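Local coordinates for leucine rich repeat and phosphatase domain containing protein (Entamoeba histolytica, PDB 3EMU), which is probably a dual specificity phosphatase that hydrolyses phosphate esters on proteins or other substrates, at residues I61-I73 and E134-K147. Sequence-based numbering, arbitrary orientation.
Sequences IVSEEGHQLYDSI and ESGFILQLKLFEKK
Gln-140 reaches out of helix 135-151 to the N-terminal end of helix 68-85, joining two helices of a dual specificity phosphatase catalytic domain, the alpha/beta fold of the cysteine phosphatase family. The short helical segments cross at -40°, with axes 8.9 Å apart. From CB the chain runs extended, and CG and CD pass beside Gly-66 O, which lies 3.1 Å from Gln-140 CD. At the tip, Gln-140 OE1 accepts a nearly straight bond from Tyr-70 N (3.0 Å, 166° at the hydrogen), the donor somewhat tilted from the amide plane, and a weak, bent one from Leu-69 N. These two N-H groups belong to the first turn of helix 68-85, where no preceding turn supplies carbonyls, so the amide oxygen serves in their place. NE2 donates weakly to Glu-64 O and also to a water that bridges Ser-63 O and Gln-68 N. The amide, gripped at both ends, thereby ties both the loop 61-67 and the start of helix 68-85 to helix 135-151.

Beside it, Glu-64 CA lies over one face of the Phe-137 ring, 3.8 Å from the centroid, a CH-pi contact; Lys-100 and Asn-99 also touch Phe-137. Further along, CG of Tyr-70 stands anti to the backbone N, which carries the ring out to helix 135-151; there its CD1/CE1 edge meets the Phe-144 backbone, and the side chain fits as a knob among Gln-140, Leu-143, Phe-144 and Lys-147, with Leu-143 CD2 over a ring face. Ile-73 CG2 likewise lies over a face of the Phe-144 ring, a CH-pi contact. At the N-terminal end of helix 135-151, Gly-136 N donates to Glu-64 OE2 over 2.9 Å, meeting it on the anti side, 28° out of the carboxylate plane.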
loop_
_atom_site.group_PDB
_atom_site.type_symbol
_atom_site.label_atom_id
_atom_site.label_comp_id
_atom_site.label_asym_id
_atom_site.label_seq_id
_atom_site.Cartn_x
_atom_site.Cartn_y
_atom_site.Cartn_z
ATOM N N ILE A 61 1.334 -6.223 10.958
ATOM C CA ILE A 61 -0.083 -6.208 11.139
ATOM C C ILE A 61 -0.601 -7.645 11.117
ATOM O O ILE A 61 -0.547 -8.318 10.085
ATOM C CB ILE A 61 -0.758 -5.311 10.096
ATOM C CG1 ILE A 61 -0.111 -3.918 10.138
ATOM C CG2 ILE A 61 -2.239 -5.262 10.361
ATOM C CD1 ILE A 61 -0.311 -3.120 8.918
ATOM N N VAL A 62 -1.072 -8.108 12.277
ATOM C CA VAL A 62 -1.604 -9.461 12.389
ATOM C C VAL A 62 -3.108 -9.602 12.493
ATOM O O VAL A 62 -3.596 -10.719 12.327
ATOM C CB VAL A 62 -0.933 -10.329 13.522
ATOM C CG1 VAL A 62 0.489 -10.783 13.088
ATOM C CG2 VAL A 62 -0.930 -9.607 14.914
ATOM N N SER A 63 -3.849 -8.532 12.782
ATOM C CA SER A 63 -5.321 -8.650 12.797
ATOM C C SER A 63 -6.047 -7.389 12.352
ATOM O O SER A 63 -5.438 -6.324 12.274
ATOM C CB SER A 63 -5.844 -9.134 14.162
ATOM O OG SER A 63 -5.749 -8.147 15.199
ATOM N N GLU A 64 -7.338 -7.519 12.053
ATOM C CA GLU A 64 -8.155 -6.399 11.591
ATOM C C GLU A 64 -8.747 -5.590 12.768
ATOM O O GLU A 64 -9.261 -4.516 12.566
ATOM C CB GLU A 64 -9.255 -6.873 10.615
ATOM C CG GLU A 64 -10.614 -7.058 11.259
ATOM C CD GLU A 64 -11.687 -7.677 10.349
ATOM O OE1 GLU A 64 -11.525 -8.856 9.903
ATOM O OE2 GLU A 64 -12.697 -6.987 10.107
ATOM N N GLU A 65 -8.635 -6.108 13.986
ATOM C CA GLU A 65 -9.139 -5.448 15.182
ATOM C C GLU A 65 -8.115 -4.442 15.731
ATOM O O GLU A 65 -6.907 -4.519 15.419
ATOM C CB GLU A 65 -9.483 -6.452 16.316
ATOM C CG GLU A 65 -10.406 -7.565 15.948
ATOM C CD GLU A 65 -9.633 -8.832 15.486
ATOM O OE1 GLU A 65 -8.935 -9.469 16.334
ATOM O OE2 GLU A 65 -9.752 -9.201 14.291
ATOM N N GLY A 66 -8.604 -3.525 16.574
ATOM C CA GLY A 66 -7.729 -2.512 17.156
ATOM C C GLY A 66 -7.141 -1.566 16.127
ATOM O O GLY A 66 -7.824 -1.159 15.197
ATOM N N HIS A 67 -5.857 -1.243 16.280
ATOM C CA HIS A 67 -5.241 -0.126 15.553
ATOM C C HIS A 67 -3.834 -0.377 15.065
ATOM O O HIS A 67 -3.040 0.560 14.993
ATOM C CB HIS A 67 -5.238 1.169 16.390
ATOM C CG HIS A 67 -4.900 0.956 17.831
ATOM N ND1 HIS A 67 -3.599 0.904 18.291
ATOM C CD2 HIS A 67 -5.692 0.757 18.910
ATOM C CE1 HIS A 67 -3.607 0.663 19.591
ATOM N NE2 HIS A 67 -4.862 0.571 19.993
ATOM N N GLN A 68 -3.522 -1.613 14.696
ATOM C CA GLN A 68 -2.168 -1.915 14.231
ATOM C C GLN A 68 -1.947 -1.353 12.866
ATOM O O GLN A 68 -0.854 -0.947 12.535
ATOM C CB GLN A 68 -1.902 -3.420 14.188
ATOM C CG GLN A 68 -2.087 -4.131 15.501
ATOM C CD GLN A 68 -2.057 -5.685 15.352
ATOM O OE1 GLN A 68 -2.432 -6.244 14.324
ATOM N NE2 GLN A 68 -1.636 -6.361 16.403
ATOM N N LEU A 69 -2.979 -1.364 12.047
ATOM C CA LEU A 69 -2.807 -0.785 10.742
ATOM C C LEU A 69 -2.640 0.766 10.826
ATOM O O LEU A 69 -1.667 1.324 10.313
ATOM C CB LEU A 69 -3.913 -1.237 9.782
ATOM C CG LEU A 69 -3.643 -0.683 8.370
ATOM C CD1 LEU A 69 -3.599 -1.778 7.288
ATOM C CD2 LEU A 69 -4.646 0.458 8.028
ATOM N N TYR A 70 -3.585 1.424 11.486
ATOM C CA TYR A 70 -3.514 2.834 11.783
ATOM C C TYR A 70 -2.093 3.217 12.281
ATOM O O TYR A 70 -1.454 4.122 11.710
ATOM C CB TYR A 70 -4.528 3.129 12.888
ATOM C CG TYR A 70 -4.528 4.545 13.353
ATOM C CD1 TYR A 70 -5.192 5.528 12.603
ATOM C CD2 TYR A 70 -3.855 4.929 14.525
ATOM C CE1 TYR A 70 -5.204 6.865 13.004
ATOM C CE2 TYR A 70 -3.870 6.266 14.965
ATOM C CZ TYR A 70 -4.560 7.245 14.195
ATOM O OH TYR A 70 -4.610 8.588 14.543
ATOM N N ASP A 71 -1.607 2.503 13.305
ATOM C CA ASP A 71 -0.349 2.817 13.953
ATOM C C ASP A 71 0.816 2.727 12.980
ATOM O O ASP A 71 1.828 3.457 13.094
ATOM C CB ASP A 71 -0.134 1.909 15.184
ATOM C CG ASP A 71 -1.018 2.312 16.374
ATOM O OD1 ASP A 71 -1.491 3.500 16.415
ATOM O OD2 ASP A 71 -1.242 1.452 17.274
ATOM N N SER A 72 0.673 1.872 11.978
ATOM C CA SER A 72 1.798 1.640 11.073
ATOM C C SER A 72 1.774 2.661 9.914
ATOM O O SER A 72 2.666 2.707 9.069
ATOM C CB SER A 72 1.747 0.173 10.538
ATOM O OG SER A 72 0.778 0.093 9.480
ATOM N N ILE A 73 0.753 3.499 9.860
ATOM C CA ILE A 73 0.618 4.363 8.683
ATOM C C ILE A 73 1.790 5.324 8.416
ATOM O O ILE A 73 2.275 5.448 7.250
ATOM C CB ILE A 73 -0.759 5.061 8.670
ATOM C CG1 ILE A 73 -1.834 4.003 8.360
ATOM C CG2 ILE A 73 -0.777 6.199 7.621
ATOM C CD1 ILE A 73 -3.306 4.503 8.368
ATOM N N GLU A 134 -11.041 -6.187 4.663
ATOM C CA GLU A 134 -11.875 -6.426 5.850
ATOM C C GLU A 134 -12.381 -5.139 6.534
ATOM O O GLU A 134 -11.664 -4.145 6.636
ATOM C CB GLU A 134 -11.128 -7.305 6.865
ATOM C CG GLU A 134 -10.689 -8.661 6.314
ATOM C CD GLU A 134 -9.923 -9.511 7.346
ATOM O OE1 GLU A 134 -9.164 -8.985 8.207
ATOM O OE2 GLU A 134 -10.092 -10.753 7.277
ATOM N N SER A 135 -13.611 -5.168 7.033
ATOM C CA SER A 135 -14.211 -3.961 7.620
ATOM C C SER A 135 -13.456 -3.324 8.824
ATOM O O SER A 135 -13.488 -2.096 8.968
ATOM C CB SER A 135 -15.680 -4.189 7.989
ATOM O OG SER A 135 -15.735 -5.148 9.024
ATOM N N GLY A 136 -12.790 -4.112 9.674
ATOM C CA GLY A 136 -11.918 -3.520 10.682
ATOM C C GLY A 136 -10.788 -2.648 10.105
ATOM O O GLY A 136 -10.396 -1.620 10.694
ATOM N N PHE A 137 -10.257 -3.032 8.947
ATOM C CA PHE A 137 -9.293 -2.197 8.293
ATOM C C PHE A 137 -9.883 -0.915 7.705
ATOM O O PHE A 137 -9.235 0.131 7.795
ATOM C CB PHE A 137 -8.507 -2.985 7.259
ATOM C CG PHE A 137 -7.524 -3.952 7.876
ATOM C CD1 PHE A 137 -6.737 -3.563 8.974
ATOM C CD2 PHE A 137 -7.389 -5.259 7.372
ATOM C CE1 PHE A 137 -5.829 -4.433 9.548
ATOM C CE2 PHE A 137 -6.472 -6.162 7.956
ATOM C CZ PHE A 137 -5.682 -5.743 9.025
ATOM N N ILE A 138 -11.091 -1.004 7.113
ATOM C CA ILE A 138 -11.808 0.148 6.562
ATOM C C ILE A 138 -12.019 1.188 7.695
ATOM O O ILE A 138 -11.769 2.401 7.527
ATOM C CB ILE A 138 -13.196 -0.242 5.987
ATOM C CG1 ILE A 138 -13.088 -1.118 4.717
ATOM C CG2 ILE A 138 -14.026 1.010 5.674
ATOM C CD1 ILE A 138 -12.222 -0.590 3.647
ATOM N N LEU A 139 -12.443 0.677 8.849
ATOM C CA LEU A 139 -12.648 1.471 10.027
ATOM C C LEU A 139 -11.367 2.214 10.461
ATOM O O LEU A 139 -11.411 3.419 10.751
ATOM C CB LEU A 139 -13.093 0.537 11.126
ATOM C CG LEU A 139 -14.030 1.002 12.209
ATOM C CD1 LEU A 139 -15.228 1.732 11.608
ATOM C CD2 LEU A 139 -14.460 -0.260 13.003
ATOM N N GLN A 140 -10.239 1.503 10.514
ATOM C CA GLN A 140 -8.940 2.141 10.787
ATOM C C GLN A 140 -8.540 3.193 9.745
ATOM O O GLN A 140 -7.834 4.159 10.054
ATOM C CB GLN A 140 -7.828 1.092 10.906
ATOM C CG GLN A 140 -7.987 0.188 12.123
ATOM C CD GLN A 140 -6.855 -0.858 12.269
ATOM O OE1 GLN A 140 -5.679 -0.488 12.446
ATOM N NE2 GLN A 140 -7.218 -2.154 12.236
ATOM N N LEU A 141 -8.960 2.987 8.500
ATOM C CA LEU A 141 -8.677 3.976 7.460
ATOM C C LEU A 141 -9.501 5.243 7.716
ATOM O O LEU A 141 -9.034 6.347 7.496
ATOM C CB LEU A 141 -8.947 3.411 6.066
ATOM C CG LEU A 141 -7.862 2.428 5.544
ATOM C CD1 LEU A 141 -8.297 1.831 4.203
ATOM C CD2 LEU A 141 -6.448 3.086 5.437
ATOM N N LYS A 142 -10.726 5.047 8.207
ATOM C CA LYS A 142 -11.577 6.168 8.561
ATOM C C LYS A 142 -11.015 6.939 9.758
ATOM O O LYS A 142 -11.189 8.130 9.844
ATOM C CB LYS A 142 -13.029 5.707 8.793
ATOM C CG LYS A 142 -13.738 5.509 7.485
ATOM C CD LYS A 142 -15.091 4.839 7.669
ATOM C CE LYS A 142 -15.740 4.494 6.303
ATOM N NZ LYS A 142 -16.963 3.626 6.486
ATOM N N LEU A 143 -10.368 6.230 10.678
ATOM C CA LEU A 143 -9.699 6.858 11.793
ATOM C C LEU A 143 -8.565 7.705 11.288
ATOM O O LEU A 143 -8.348 8.804 11.766
ATOM C CB LEU A 143 -9.106 5.820 12.717
ATOM C CG LEU A 143 -9.547 5.899 14.173
ATOM C CD1 LEU A 143 -10.863 5.129 14.291
ATOM C CD2 LEU A 143 -8.527 5.265 15.125
ATOM N N PHE A 144 -7.826 7.181 10.328
ATOM C CA PHE A 144 -6.779 7.973 9.720
ATOM C C PHE A 144 -7.337 9.236 9.024
ATOM O O PHE A 144 -6.731 10.291 9.105
ATOM C CB PHE A 144 -5.983 7.120 8.728
ATOM C CG PHE A 144 -4.842 7.851 8.054
ATOM C CD1 PHE A 144 -3.879 8.509 8.800
ATOM C CD2 PHE A 144 -4.726 7.841 6.670
ATOM C CE1 PHE A 144 -2.816 9.171 8.171
ATOM C CE2 PHE A 144 -3.675 8.493 6.009
ATOM C CZ PHE A 144 -2.712 9.160 6.760
ATOM N N GLU A 145 -8.458 9.096 8.314
ATOM C CA GLU A 145 -9.121 10.203 7.645
ATOM C C GLU A 145 -9.338 11.355 8.677
ATOM O O GLU A 145 -8.925 12.500 8.432
ATOM C CB GLU A 145 -10.456 9.723 7.093
ATOM C CG GLU A 145 -11.201 10.718 6.200
ATOM C CD GLU A 145 -12.496 10.140 5.642
ATOM O OE1 GLU A 145 -13.284 9.506 6.388
ATOM O OE2 GLU A 145 -12.726 10.296 4.444
ATOM N N LYS A 146 -9.924 11.016 9.829
ATOM C CA LYS A 146 -10.168 11.985 10.884
ATOM C C LYS A 146 -8.880 12.608 11.391
ATOM O O LYS A 146 -8.839 13.815 11.657
ATOM C CB LYS A 146 -10.858 11.347 12.064
ATOM C CG LYS A 146 -12.335 11.292 11.976
ATOM C CD LYS A 146 -12.958 12.532 12.607
ATOM C CE LYS A 146 -14.332 12.814 11.945
ATOM N NZ LYS A 146 -14.640 14.270 12.017
ATOM N N LYS A 147 -7.845 11.782 11.565
ATOM C CA LYS A 147 -6.552 12.269 12.095
ATOM C C LYS A 147 -5.946 13.316 11.168
ATOM O O LYS A 147 -5.421 14.328 11.608
ATOM C CB LYS A 147 -5.572 11.127 12.315
ATOM C CG LYS A 147 -4.165 11.594 12.676
ATOM C CD LYS A 147 -4.154 11.924 14.162
ATOM C CE LYS A 147 -2.816 12.492 14.651
ATOM N NZ LYS A 147 -2.877 12.718 16.176
HETATM O O HOH W 1 -5.282 -3.817 13.670
#